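Local coordinates for ParA (Salmonella enterica subsp. enterica serovar Newport str. SL317, PDB 3EZF), which probably acts as the ADP- and ATP-binding partition ATPase of a plasmid or prophage, joining a winged helix-turn-helix region to a P-loop domain and repressing transcription with ADP, at residues 132-137 / 196-201; 175-180 / 204-209. One frame throughout, in Å; residues are numbered along the deposited sequence.

Interaction 1 of 2, residues 132-137 / 196-201; sequences LAHALR and RPTIVP. Unlike the reference sequence in segment 196-201: Val-200 (reference Ile). With SO4 (sulfate ion), chain G.
The imidazole of His-134 lies against the loop 196-201, and its surroundings illustrate how one flat ring can pack an irregular stretch of chain against a helix. Val-200 supplies the face: its CG2 sits over the middle of the ring in a CH-pi contact, 3.4 Å from the centroid and 13° off the ring normal. Thr-198 comes from the opposite direction and meets the ring at its edge, with its CG2 nearest NE2. Ile-199, whose chain crosses that of His-134 at about a right angle, comes in obliquely on the same side of the ring plane as Val-200, with CG1 3.3 Å from His-134 CE1. The rotation of His-134 about its first bond makes this possible: CG stands opposite the carbonyl carbon (chi1 -80°), which carries the ring to the loop although the CB bond itself runs alongside it. The hydroxyl of Thr-198 is used outside the contact: OG1 is hydrogen-bonded to the carbonyl oxygen of Phe-163.

One turn further on, Arg-137 slides past Val-200 in the reverse sense, its CG 4.0 Å from Val-200 CG1. The chain bends at chi2 (-75°) and takes the guanidinium beyond the valine, where NH2 forms a salt bridge with Asp-146 and NE bonds to the carbonyl oxygen of Leu-147. A sulfate, probably from the crystallisation liquor, accepts a further, weak bond from Arg-137 NH2 to its O4 (3.1 Å). Helix 129-138 thus receives the loop that leads into strand 203-206, while Val-203 of that strand is touched by His-134, Arg-137 and Thr-198, and Leu-136 packs on helix 378-400.

Interaction 2 of 2, residues 175-180 / 204-209; sequences ETAAQA and DVIPAS
Thr-176, Ile-206 and Pro-207 bury the most surface where the start of helix 177-182 meets the C-terminal end of strand 203-206, an outermost strand, within this chain, of the parallel sheet of the P-loop NTPase fold. The case shows how the segment following a parallel strand can receive the first turn of a helix. Thr-176 is the N-cap: its OG1 accepts the backbone N-H of Gln-179 and is also hydrogen-bonded to Asp-212. Its torsion (chi1 63°) puts OG1 between the backbone N and the carbonyl carbon, and so turns the methyl CG2 to Ser-209, whose CB lies 3.4 Å away, and to the backbone of Ala-208.

Pro-207 engages through both its ring and its carbonyl. CG of the ring rests on the carbonyl oxygen of Glu-175, at 3.4 Å, while Pro-207 O is approached by two neighbouring donors of the helix start. The N-H of Ala-177 makes the conventional hydrogen bond, and CA of Thr-176 adds a CA-H...O contact of 3.1 Å to Pro-207 O. The carbonyl therefore serves a first-turn amide, one of those that a helix's own backbone pattern leaves without an acceptor.

Ile-206 adds the apolar part: its CG2, anti to the backbone N, meets Ala-177 CB at 3.5 Å, and the same isoleucine also touches Ile-152 of strand 149-153 and Ile-240 of helix 235-241, which places the contact in the interior beside the sheet. The bond from Ala-177 N to Pro-207 O spans 3.0 Å, with a C=O...N angle of 176° and an N-H...O angle of 141°.

From the N terminus the chain passes through helix 129-138, then strand 149-153, then helix 177-182, before helix 187-194 leads to the loop 196-201 and strand 203-206. Interaction 1 closes the longer loop, with 58 residues between its segments; interaction 2 closes one of 23. Neither nests in the other: the segments alternate, 132-137, 175-180, 196-201, 204-209, so the two loops cross. They meet directly, for Arg-196 N lies 2.8 Å from Val-205 O, a probable hydrogen bond, and their centres are about 16 Å apart. Together they tie helices 129-138 and 177-182 to the approach and the exit of the same strand of the sheet.

Interaction 1 of 2, residues 132-137 / 196-201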
ATOM      1  N   LEU A 132      -0.960  17.821  -3.931  1.00 50.37           N
ATOM      2  CA  LEU A 132      -1.427  18.984  -3.196  1.00 50.43           C
ATOM      3  C   LEU A 132      -0.329  20.039  -3.295  1.00 50.46           C
ATOM      4  O   LEU A 132      -0.585  21.214  -3.552  1.00 53.99           O
ATOM      5  CB  LEU A 132      -1.664  18.631  -1.731  1.00 50.46           C
ATOM      6  CG  LEU A 132      -2.904  19.256  -1.097  1.00 51.03           C
ATOM      7  CD1 LEU A 132      -2.784  19.136   0.410  1.00 48.47           C
ATOM      8  CD2 LEU A 132      -3.044  20.713  -1.524  1.00 49.45           C
ATOM      9  N   ALA A 133       0.907  19.611  -3.094  1.00 47.52           N
ATOM     10  CA  ALA A 133       2.023  20.528  -3.180  1.00 50.11           C
ATOM     11  C   ALA A 133       2.020  21.216  -4.543  1.00 49.53           C
ATOM     12  O   ALA A 133       2.203  22.431  -4.637  1.00 48.20           O
ATOM     13  CB  ALA A 133       3.322  19.780  -2.968  1.00 53.16           C
ATOM     14  N   HIS A 134       1.811  20.434  -5.597  1.00 48.82           N
ATOM     15  CA  HIS A 134       1.772  20.982  -6.949  1.00 47.55           C
ATOM     16  C   HIS A 134       0.635  21.966  -7.145  1.00 47.23           C
ATOM     17  O   HIS A 134       0.832  23.010  -7.753  1.00 45.90           O
ATOM     18  CB  HIS A 134       1.678  19.855  -7.976  1.00 47.61           C
ATOM     19  CG  HIS A 134       2.999  19.211  -8.265  1.00 51.59           C
ATOM     20  ND1 HIS A 134       3.134  18.090  -9.063  1.00 47.89           N
ATOM     21  CD2 HIS A 134       4.252  19.548  -7.879  1.00 47.83           C
ATOM     22  CE1 HIS A 134       4.408  17.772  -9.153  1.00 47.68           C
ATOM     23  NE2 HIS A 134       5.113  18.640  -8.445  1.00 46.15           N
ATOM     24  N   ALA A 135      -0.543  21.624  -6.622  1.00 49.02           N
ATOM     25  CA  ALA A 135      -1.734  22.472  -6.699  1.00 49.52           C
ATOM     26  C   ALA A 135      -1.478  23.801  -5.994  1.00 49.81           C
ATOM     27  O   ALA A 135      -1.539  24.869  -6.614  1.00 53.01           O
ATOM     28  CB  ALA A 135      -2.929  21.762  -6.046  1.00 49.17           C
ATOM     29  N   LEU A 136      -1.198  23.728  -4.694  1.00 45.29           N
ATOM     30  CA  LEU A 136      -0.920  24.919  -3.901  1.00 47.24           C
ATOM     31  C   LEU A 136       0.046  25.860  -4.642  1.00 45.67           C
ATOM     32  O   LEU A 136      -0.123  27.076  -4.639  1.00 38.89           O
ATOM     33  CB  LEU A 136      -0.331  24.506  -2.538  1.00 44.58           C
ATOM     34  CG  LEU A 136      -1.295  23.796  -1.573  1.00 43.96           C
ATOM     35  CD1 LEU A 136      -0.581  23.271  -0.338  1.00 38.02           C
ATOM     36  CD2 LEU A 136      -2.368  24.780  -1.174  1.00 45.81           C
ATOM     37  N   ARG A 137       1.035  25.273  -5.308  1.00 48.01           N
ATOM     38  CA  ARG A 137       2.054  26.033  -6.019  1.00 51.10           C
ATOM     39  C   ARG A 137       1.558  26.842  -7.203  1.00 53.09           C
ATOM     40  O   ARG A 137       1.757  28.053  -7.261  1.00 56.63           O
ATOM     41  CB  ARG A 137       3.173  25.096  -6.490  1.00 48.41           C
ATOM     42  CG  ARG A 137       4.558  25.690  -6.396  1.00 42.70           C
ATOM     43  CD  ARG A 137       4.837  26.713  -7.476  1.00 43.61           C
ATOM     44  NE  ARG A 137       5.775  27.748  -7.018  1.00 45.49           N
ATOM     45  CZ  ARG A 137       6.711  28.309  -7.777  1.00 38.08           C
ATOM     46  NH1 ARG A 137       6.862  27.935  -9.039  1.00 44.80           N
ATOM     47  NH2 ARG A 137       7.459  29.272  -7.283  1.00 38.22           N
ATOM     48  N   ARG A 196      15.358  16.701  -4.432  1.00 54.18           N
ATOM     49  CA  ARG A 196      15.225  16.521  -5.887  1.00 56.13           C
ATOM     50  C   ARG A 196      14.093  17.386  -6.444  1.00 54.81           C
ATOM     51  O   ARG A 196      13.035  17.505  -5.827  1.00 55.43           O
ATOM     52  CB  ARG A 196      14.934  15.052  -6.244  1.00 58.90           C
ATOM     53  CG  ARG A 196      16.111  14.095  -6.129  1.00 64.20           C
ATOM     54  CD  ARG A 196      17.214  14.441  -7.111  1.00 67.59           C
ATOM     55  NE  ARG A 196      18.398  14.972  -6.441  1.00 65.03           N
ATOM     56  CZ  ARG A 196      19.335  15.682  -7.061  1.00 64.44           C
ATOM     57  NH1 ARG A 196      19.210  15.943  -8.358  1.00 60.33           N
ATOM     58  NH2 ARG A 196      20.392  16.125  -6.389  1.00 66.29           N
ATOM     59  N   PRO A 197      14.301  18.003  -7.618  1.00 52.77           N
ATOM     60  CA  PRO A 197      13.276  18.847  -8.234  1.00 53.28           C
ATOM     61  C   PRO A 197      12.228  17.968  -8.898  1.00 57.33           C
ATOM     62  O   PRO A 197      12.472  16.782  -9.129  1.00 54.83           O
ATOM     63  CB  PRO A 197      14.067  19.641  -9.254  1.00 48.26           C
ATOM     64  CG  PRO A 197      15.023  18.629  -9.736  1.00 47.93           C
ATOM     65  CD  PRO A 197      15.525  18.028  -8.430  1.00 52.19           C
ATOM     66  N   THR A 198      11.069  18.546  -9.207  1.00 60.01           N
ATOM     67  CA  THR A 198      10.000  17.795  -9.855  1.00 63.83           C
ATOM     68  C   THR A 198       9.527  18.494 -11.137  1.00 64.88           C
ATOM     69  O   THR A 198      10.234  19.344 -11.676  1.00 66.11           O
ATOM     70  CB  THR A 198       8.801  17.593  -8.899  1.00 64.73           C
ATOM     71  OG1 THR A 198       7.855  16.709  -9.512  1.00 75.92           O
ATOM     72  CG2 THR A 198       8.120  18.906  -8.610  1.00 65.72           C
ATOM     73  N   ILE A 199       8.347  18.126 -11.630  1.00 63.68           N
ATOM     74  CA  ILE A 199       7.801  18.728 -12.841  1.00 63.93           C
ATOM     75  C   ILE A 199       7.319  20.150 -12.584  1.00 64.21           C
ATOM     76  O   ILE A 199       7.010  20.887 -13.518  1.00 68.05           O
ATOM     77  CB  ILE A 199       6.607  17.922 -13.372  1.00 66.82           C
ATOM     78  CG1 ILE A 199       5.522  17.831 -12.288  1.00 69.09           C
ATOM     79  CG2 ILE A 199       7.073  16.551 -13.810  1.00 66.81           C
ATOM     80  CD1 ILE A 199       4.178  17.236 -12.758  1.00 66.89           C
ATOM     81  N   VAL A 200       7.239  20.521 -11.313  1.00 62.40           N
ATOM     82  CA  VAL A 200       6.797  21.850 -10.907  1.00 59.28           C
ATOM     83  C   VAL A 200       7.926  22.499 -10.120  1.00 57.42           C
ATOM     84  O   VAL A 200       8.095  22.227  -8.929  1.00 57.01           O
ATOM     85  CB  VAL A 200       5.552  21.765 -10.002  1.00 58.84           C
ATOM     86  CG1 VAL A 200       5.203  23.135  -9.461  1.00 62.23           C
ATOM     87  CG2 VAL A 200       4.399  21.167 -10.767  1.00 56.25           C
ATOM     88  N   PRO A 201       8.705  23.378 -10.773  1.00 57.62           N
ATOM     89  CA  PRO A 201       9.835  24.076 -10.139  1.00 56.72           C
ATOM     90  C   PRO A 201       9.698  24.521  -8.669  1.00 55.92           C
ATOM     91  O   PRO A 201      10.656  24.392  -7.896  1.00 62.04           O
ATOM     92  CB  PRO A 201      10.097  25.253 -11.082  1.00 52.84           C
ATOM     93  CG  PRO A 201       8.795  25.416 -11.822  1.00 56.99           C
ATOM     94  CD  PRO A 201       8.390  23.994 -12.070  1.00 54.06           C
TER
HETATM   95  S   SO4 G 796      11.350  28.478  -7.228  1.00163.40           S
HETATM   96  O1  SO4 G 796      12.542  29.218  -7.679  1.00164.38           O
HETATM   97  O2  SO4 G 796      10.870  29.047  -5.955  1.00163.27           O
HETATM   98  O3  SO4 G 796      11.696  27.057  -7.037  1.00164.21           O
HETATM   99  O4  SO4 G 796      10.294  28.585  -8.247  1.00164.02           O

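Interaction 2 of 2, residues 175-180 / 204-209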
ATOM      1  N   GLU A 175      19.826   9.251  -2.442  1.00 75.40           N
ATOM      2  CA  GLU A 175      19.678   9.696  -1.066  1.00 68.51           C
ATOM      3  C   GLU A 175      18.239   9.769  -0.559  1.00 65.41           C
ATOM      4  O   GLU A 175      17.534  10.747  -0.813  1.00 65.32           O
ATOM      5  CB  GLU A 175      20.352  11.060  -0.906  1.00 72.11           C
ATOM      6  CG  GLU A 175      20.644  11.482   0.532  1.00 71.76           C
ATOM      7  CD  GLU A 175      21.781  10.700   1.145  1.00 71.15           C
ATOM      8  OE1 GLU A 175      22.311  11.124   2.199  1.00 69.72           O
ATOM      9  OE2 GLU A 175      22.140   9.655   0.568  1.00 71.03           O
ATOM     10  N   THR A 176      17.804   8.740   0.161  1.00 56.62           N
ATOM     11  CA  THR A 176      16.463   8.738   0.710  1.00 47.51           C
ATOM     12  C   THR A 176      16.472   9.560   1.996  1.00 48.27           C
ATOM     13  O   THR A 176      17.533   9.865   2.549  1.00 48.53           O
ATOM     14  CB  THR A 176      15.984   7.323   1.051  1.00 52.58           C
ATOM     15  OG1 THR A 176      16.824   6.768   2.068  1.00 53.17           O
ATOM     16  CG2 THR A 176      16.002   6.432  -0.188  1.00 48.39           C
ATOM     17  N   ALA A 177      15.279   9.926   2.464  1.00 48.20           N
ATOM     18  CA  ALA A 177      15.117  10.720   3.677  1.00 39.94           C
ATOM     19  C   ALA A 177      15.627   9.956   4.899  1.00 35.12           C
ATOM     20  O   ALA A 177      16.278  10.526   5.782  1.00 28.23           O
ATOM     21  CB  ALA A 177      13.647  11.090   3.855  1.00 38.15           C
ATOM     22  N   ALA A 178      15.334   8.663   4.945  1.00 31.85           N
ATOM     23  CA  ALA A 178      15.775   7.837   6.059  1.00 36.63           C
ATOM     24  C   ALA A 178      17.297   7.855   6.137  1.00 34.17           C
ATOM     25  O   ALA A 178      17.876   7.965   7.212  1.00 29.08           O
ATOM     26  CB  ALA A 178      15.269   6.419   5.886  1.00 36.58           C
ATOM     27  N   GLN A 179      17.932   7.759   4.976  1.00 37.65           N
ATOM     28  CA  GLN A 179      19.381   7.770   4.887  1.00 37.78           C
ATOM     29  C   GLN A 179      19.948   9.152   5.222  1.00 37.65           C
ATOM     30  O   GLN A 179      20.898   9.257   6.004  1.00 35.62           O
ATOM     31  CB  GLN A 179      19.808   7.332   3.490  1.00 42.53           C
ATOM     32  CG  GLN A 179      19.433   5.884   3.158  1.00 48.55           C
ATOM     33  CD  GLN A 179      19.502   5.570   1.662  1.00 53.07           C
ATOM     34  OE1 GLN A 179      19.074   4.498   1.223  1.00 53.84           O
ATOM     35  NE2 GLN A 179      20.038   6.504   0.876  1.00 53.09           N
ATOM     36  N   ALA A 180      19.364  10.208   4.655  1.00 36.12           N
ATOM     37  CA  ALA A 180      19.833  11.565   4.923  1.00 31.05           C
ATOM     38  C   ALA A 180      19.829  11.871   6.413  1.00 34.04           C
ATOM     39  O   ALA A 180      20.739  12.526   6.925  1.00 39.31           O
ATOM     40  CB  ALA A 180      18.992  12.558   4.196  1.00 30.65           C
ATOM     41  N   ASP A 204       9.698  20.764  -4.323  1.00 50.03           N
ATOM     42  CA  ASP A 204      10.819  19.807  -4.279  1.00 44.99           C
ATOM     43  C   ASP A 204      10.483  18.570  -3.465  1.00 45.95           C
ATOM     44  O   ASP A 204       9.598  18.612  -2.614  1.00 54.77           O
ATOM     45  CB  ASP A 204      12.053  20.465  -3.665  1.00 49.24           C
ATOM     46  CG  ASP A 204      12.590  21.604  -4.508  1.00 50.95           C
ATOM     47  OD1 ASP A 204      13.304  21.334  -5.487  1.00 57.51           O
ATOM     48  OD2 ASP A 204      12.300  22.773  -4.198  1.00 55.11           O
ATOM     49  N   VAL A 205      11.199  17.472  -3.697  1.00 44.67           N
ATOM     50  CA  VAL A 205      10.918  16.229  -2.976  1.00 45.32           C
ATOM     51  C   VAL A 205      12.166  15.503  -2.500  1.00 43.94           C
ATOM     52  O   VAL A 205      13.159  15.469  -3.224  1.00 45.43           O
ATOM     53  CB  VAL A 205      10.117  15.226  -3.860  1.00 45.48           C
ATOM     54  CG1 VAL A 205       9.737  14.003  -3.042  1.00 44.81           C
ATOM     55  CG2 VAL A 205       8.863  15.891  -4.425  1.00 48.54           C
ATOM     56  N   ILE A 206      12.119  14.952  -1.280  1.00 40.67           N
ATOM     57  CA  ILE A 206      13.230  14.158  -0.738  1.00 42.80           C
ATOM     58  C   ILE A 206      12.698  12.743  -0.873  1.00 44.99           C
ATOM     59  O   ILE A 206      11.827  12.330  -0.116  1.00 48.08           O
ATOM     60  CB  ILE A 206      13.524  14.417   0.752  1.00 40.11           C
ATOM     61  CG1 ILE A 206      14.275  15.736   0.933  1.00 43.22           C
ATOM     62  CG2 ILE A 206      14.402  13.313   1.296  1.00 37.40           C
ATOM     63  CD1 ILE A 206      14.737  15.997   2.383  1.00 38.96           C
ATOM     64  N   PRO A 207      13.227  11.978  -1.838  1.00 46.07           N
ATOM     65  CA  PRO A 207      12.833  10.598  -2.137  1.00 44.92           C
ATOM     66  C   PRO A 207      12.919   9.533  -1.031  1.00 43.27           C
ATOM     67  O   PRO A 207      13.600   9.703  -0.012  1.00 37.40           O
ATOM     68  CB  PRO A 207      13.698  10.262  -3.360  1.00 45.29           C
ATOM     69  CG  PRO A 207      14.972  11.034  -3.083  1.00 43.41           C
ATOM     70  CD  PRO A 207      14.433  12.363  -2.603  1.00 45.80           C
ATOM     71  N   ALA A 208      12.195   8.440  -1.266  1.00 41.82           N
ATOM     72  CA  ALA A 208      12.145   7.294  -0.369  1.00 46.47           C
ATOM     73  C   ALA A 208      12.572   6.050  -1.161  1.00 50.19           C
ATOM     74  O   ALA A 208      12.787   6.112  -2.376  1.00 48.70           O
ATOM     75  CB  ALA A 208      10.725   7.106   0.171  1.00 42.23           C
ATOM     76  N   SER A 209      12.689   4.922  -0.471  1.00 52.71           N
ATOM     77  CA  SER A 209      13.076   3.680  -1.117  1.00 52.51           C
ATOM     78  C   SER A 209      12.402   2.509  -0.437  1.00 54.17           C
ATOM     79  O   SER A 209      11.834   2.656   0.643  1.00 59.56           O
ATOM     80  CB  SER A 209      14.581   3.485  -1.041  1.00 54.95           C
ATOM     81  OG  SER A 209      14.922   2.198  -1.522  1.00 61.97           O
TER